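Side-chain contact in acyl-CoA N-acyltransferases (NAT) superfamily protein (Arabidopsis thaliana, PDB 6TH0), which probably transfers acetyl groups from acetyl-CoA to the N-terminal methionine of transmembrane proteins and to protein lysines, as a NAA60-type N-alpha-acetyltransferase: residues 114-119 / 144-149. Sequence-based numbering, arbitrary orientation.
Sequences ALINEV and IRLYKR. With ACO (acetyl coenzyme *a), chain C.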
loop_
_atom_site.group_PDB
_atom_site.type_symbol
_atom_site.label_atom_id
_atom_site.label_comp_id
_atom_site.label_asym_id
_atom_site.label_seq_id
_atom_site.Cartn_x
_atom_site.Cartn_y
_atom_site.Cartn_z
ATOM N N ALA A 114 -10.733 2.192 -2.878
ATOM C CA ALA A 114 -10.807 3.356 -1.996
ATOM C C ALA A 114 -9.558 3.481 -1.132
ATOM O O ALA A 114 -9.063 4.591 -0.900
ATOM C CB ALA A 114 -12.059 3.291 -1.126
ATOM N N LEU A 115 -9.019 2.356 -0.668
ATOM C CA LEU A 115 -7.803 2.408 0.141
ATOM C C LEU A 115 -6.641 2.991 -0.659
ATOM O O LEU A 115 -5.919 3.876 -0.181
ATOM C CB LEU A 115 -7.468 1.005 0.669
ATOM C CG LEU A 115 -8.338 0.496 1.828
ATOM C CD1 LEU A 115 -8.169 -1.012 2.012
ATOM C CD2 LEU A 115 -8.035 1.224 3.144
ATOM N N ILE A 116 -6.449 2.515 -1.890
ATOM C CA ILE A 116 -5.413 3.092 -2.745
ATOM C C ILE A 116 -5.667 4.575 -2.962
ATOM O O ILE A 116 -4.742 5.399 -2.904
ATOM C CB ILE A 116 -5.349 2.332 -4.078
ATOM C CG1 ILE A 116 -4.928 0.882 -3.835
ATOM C CG2 ILE A 116 -4.388 3.015 -5.024
ATOM C CD1 ILE A 116 -5.231 -0.011 -5.058
ATOM N N ASN A 117 -6.930 4.944 -3.190
ATOM C CA ASN A 117 -7.270 6.350 -3.370
ATOM C C ASN A 117 -6.776 7.191 -2.193
ATOM O O ASN A 117 -6.265 8.307 -2.379
ATOM C CB ASN A 117 -8.785 6.480 -3.548
ATOM C CG ASN A 117 -9.209 7.875 -3.897
ATOM O OD1 ASN A 117 -8.590 8.525 -4.732
ATOM N ND2 ASN A 117 -10.272 8.350 -3.260
ATOM N N GLU A 118 -6.919 6.669 -0.972
ATOM C CA GLU A 118 -6.417 7.381 0.202
ATOM C C GLU A 118 -4.922 7.644 0.091
ATOM O O GLU A 118 -4.448 8.732 0.436
ATOM C CB GLU A 118 -6.716 6.583 1.472
ATOM C CG GLU A 118 -8.197 6.444 1.790
ATOM C CD GLU A 118 -8.856 7.777 2.077
ATOM O OE1 GLU A 118 -8.145 8.693 2.526
ATOM O OE2 GLU A 118 -10.075 7.918 1.838
ATOM N N VAL A 119 -4.162 6.665 -0.402
ATOM C CA VAL A 119 -2.721 6.843 -0.516
ATOM C C VAL A 119 -2.387 7.896 -1.571
ATOM O O VAL A 119 -1.523 8.751 -1.359
ATOM C CB VAL A 119 -2.042 5.502 -0.836
ATOM C CG1 VAL A 119 -0.543 5.701 -0.969
ATOM C CG2 VAL A 119 -2.362 4.449 0.253
ATOM N N ILE A 144 -3.133 -6.654 -10.420
ATOM C CA ILE A 144 -2.763 -5.951 -11.653
ATOM C C ILE A 144 -3.948 -5.161 -12.206
ATOM O O ILE A 144 -3.819 -3.979 -12.545
ATOM C CB ILE A 144 -2.210 -6.946 -12.688
ATOM C CG1 ILE A 144 -0.899 -7.558 -12.173
ATOM C CG2 ILE A 144 -2.068 -6.292 -14.069
ATOM C CD1 ILE A 144 -0.393 -8.711 -13.034
ATOM N N ARG A 145 -5.123 -5.800 -12.323
ATOM C CA ARG A 145 -6.299 -5.090 -12.832
ATOM C C ARG A 145 -6.671 -3.902 -11.948
ATOM O O ARG A 145 -7.129 -2.863 -12.446
ATOM C CB ARG A 145 -7.491 -6.045 -12.967
ATOM C CG ARG A 145 -7.290 -7.157 -13.984
ATOM C CD ARG A 145 -8.592 -7.898 -14.336
ATOM N NE ARG A 145 -9.253 -8.481 -13.166
ATOM C CZ ARG A 145 -9.032 -9.716 -12.712
ATOM N NH1 ARG A 145 -9.681 -10.159 -11.642
ATOM N NH2 ARG A 145 -8.154 -10.506 -13.316
ATOM N N LEU A 146 -6.533 -4.060 -10.632
ATOM C CA LEU A 146 -6.886 -2.997 -9.690
ATOM C C LEU A 146 -5.998 -1.772 -9.878
ATOM O O LEU A 146 -6.479 -0.633 -9.953
ATOM C CB LEU A 146 -6.770 -3.527 -8.254
ATOM C CG LEU A 146 -6.972 -2.552 -7.090
ATOM C CD1 LEU A 146 -8.358 -1.949 -7.130
ATOM C CD2 LEU A 146 -6.729 -3.268 -5.746
ATOM N N TYR A 147 -4.693 -1.976 -9.925
ATOM C CA TYR A 147 -3.822 -0.811 -10.031
ATOM C C TYR A 147 -3.949 -0.160 -11.401
ATOM O O TYR A 147 -3.950 1.074 -11.510
ATOM C CB TYR A 147 -2.389 -1.212 -9.689
ATOM C CG TYR A 147 -2.183 -1.307 -8.185
ATOM C CD1 TYR A 147 -2.114 -0.161 -7.399
ATOM C CD2 TYR A 147 -2.108 -2.537 -7.539
ATOM C CE1 TYR A 147 -1.945 -0.232 -6.037
ATOM C CE2 TYR A 147 -1.944 -2.618 -6.176
ATOM C CZ TYR A 147 -1.870 -1.461 -5.427
ATOM O OH TYR A 147 -1.695 -1.524 -4.070
ATOM N N LYS A 148 -4.101 -0.968 -12.456
ATOM C CA LYS A 148 -4.376 -0.414 -13.782
ATOM C C LYS A 148 -5.660 0.415 -13.778
ATOM O O LYS A 148 -5.722 1.492 -14.386
ATOM C CB LYS A 148 -4.454 -1.541 -14.813
ATOM C CG LYS A 148 -4.550 -1.058 -16.238
ATOM C CD LYS A 148 -4.415 -2.215 -17.223
ATOM C CE LYS A 148 -4.776 -1.783 -18.636
ATOM N NZ LYS A 148 -6.215 -1.405 -18.768
ATOM N N ARG A 149 -6.688 -0.062 -13.070
ATOM C CA ARG A 149 -7.956 0.653 -13.002
ATOM C C ARG A 149 -7.786 2.003 -12.322
ATOM O O ARG A 149 -8.495 2.964 -12.653
ATOM C CB ARG A 149 -8.962 -0.176 -12.204
ATOM C CG ARG A 149 -10.385 0.335 -12.196
ATOM C CD ARG A 149 -11.285 -0.627 -11.419
ATOM N NE ARG A 149 -11.279 -1.989 -11.956
ATOM C CZ ARG A 149 -10.858 -3.064 -11.292
ATOM N NH1 ARG A 149 -10.397 -2.957 -10.051
ATOM N NH2 ARG A 149 -10.901 -4.254 -11.874
HETATM N N1A ACO C . -20.105 -4.584 -7.805
HETATM C C2A ACO C . -19.422 -5.609 -8.419
HETATM N N3A ACO C . -18.107 -5.789 -8.633
HETATM C C4A ACO C . -17.354 -4.735 -8.130
HETATM C C5A ACO C . -17.918 -3.601 -7.465
HETATM C C6A ACO C . -19.319 -3.569 -7.326
HETATM N N6A ACO C . -19.918 -2.509 -6.697
HETATM N N7A ACO C . -16.922 -2.701 -7.062
HETATM C C8A ACO C . -15.777 -3.283 -7.476
HETATM N N9A ACO C . -15.983 -4.501 -8.124
HETATM C C1B ACO C . -14.976 -5.389 -8.708
HETATM C C2B ACO C . -13.774 -4.621 -9.426
HETATM O O2B ACO C . -14.148 -4.248 -10.686
HETATM C C3B ACO C . -12.829 -5.914 -9.443
HETATM O O3B ACO C . -13.363 -6.710 -10.383
HETATM P P3B ACO C . -12.108 -7.738 -11.250
HETATM O O7A ACO C . -11.855 -8.673 -10.096
HETATM O O8A ACO C . -12.866 -8.300 -12.441
HETATM O O9A ACO C . -11.038 -6.700 -11.490
HETATM C C4B ACO C . -13.028 -6.484 -7.998
HETATM O O4B ACO C . -14.419 -6.201 -7.636
HETATM C C5B ACO C . -12.016 -5.892 -6.999
HETATM O O5B ACO C . -12.040 -4.499 -7.010
HETATM P P1A ACO C . -12.088 -3.960 -5.452
HETATM O O1A ACO C . -13.334 -4.435 -4.801
HETATM O O2A ACO C . -11.726 -2.502 -5.479
HETATM O O3A ACO C . -10.835 -4.656 -4.549
HETATM P P2A ACO C . -11.279 -5.582 -3.337
HETATM O O4A ACO C . -11.754 -4.802 -2.167
HETATM O O5A ACO C . -12.003 -6.838 -3.748
HETATM O O6A ACO C . -9.766 -6.187 -2.736
HETATM C CBP ACO C . -7.570 -7.081 -3.149
HETATM C CCP ACO C . -8.860 -6.386 -3.767
HETATM C CDP ACO C . -6.905 -6.068 -2.246
HETATM C CEP ACO C . -6.616 -7.516 -4.264
HETATM C CAP ACO C . -8.109 -8.297 -2.351
HETATM O OAP ACO C . -8.543 -9.333 -3.228
HETATM C C9P ACO C . -7.094 -8.930 -1.402
HETATM O O9P ACO C . -7.059 -8.603 -0.235
HETATM N N8P ACO C . -6.277 -9.932 -1.882
HETATM C C7P ACO C . -5.260 -10.606 -1.008
HETATM C C6P ACO C . -4.182 -9.642 -0.605
HETATM C C5P ACO C . -3.475 -9.236 -1.850
HETATM O O5P ACO C . -3.254 -9.970 -2.801
HETATM N N4P ACO C . -3.057 -7.921 -1.905
HETATM C C3P ACO C . -2.383 -7.530 -3.142
HETATM C C2P ACO C . -1.403 -6.451 -2.855
HETATM S S1P ACO C . -0.560 -6.017 -4.454
HETATM C C ACO C . 0.773 -7.206 -4.313
HETATM O O ACO C . 0.830 -8.209 -4.982
HETATM C CH3 ACO C . 1.773 -6.949 -3.308
#
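I116 meets Y147 and L146 where helices 111-123 and 141-149 of the GNAT fold pack together beside acetyl-CoA. The contact is buried and purely apolar. I116 CD1 sits over one face of the Y147 ring, 3.4 Å from Y147 CE1. I116 CD1 also meets L146 CD2 tip to tip at 3.7 Å. L146 places CG anti to its N (chi1 175°). With chi2 at 61°, L146 CD2 faces I116 and L146 CD1 lies 3.8 Å from cofactor O2A. The Y147 ring turns its edge to the cofactor sulfur, with Y147 CE2 4.1 Å from S1P. F152 meets this ring edge-to-face, and L100, L134 and F174 of the central sheet also touch Y147. Replacing Y147 with an alanine would probably open a gap beside I116 CD1 and deprive the thioester sulfur of its aromatic neighbour. On the same helix, R145 and R149 converge on the 3'-phosphate. R149 NH2 approaches O9A so closely that the bond's exact geometry is doubtful. The R149 guanidinium lies between the R145 carbonyl oxygen on one face and ribose O2B on the other. R145 is bent at chi3 and presents its guanidinium edge to the phosphate. R145 NE donates to cofactor O9A at 3.0 Å. R145 NH1 donates to O7A, almost straight at 169°.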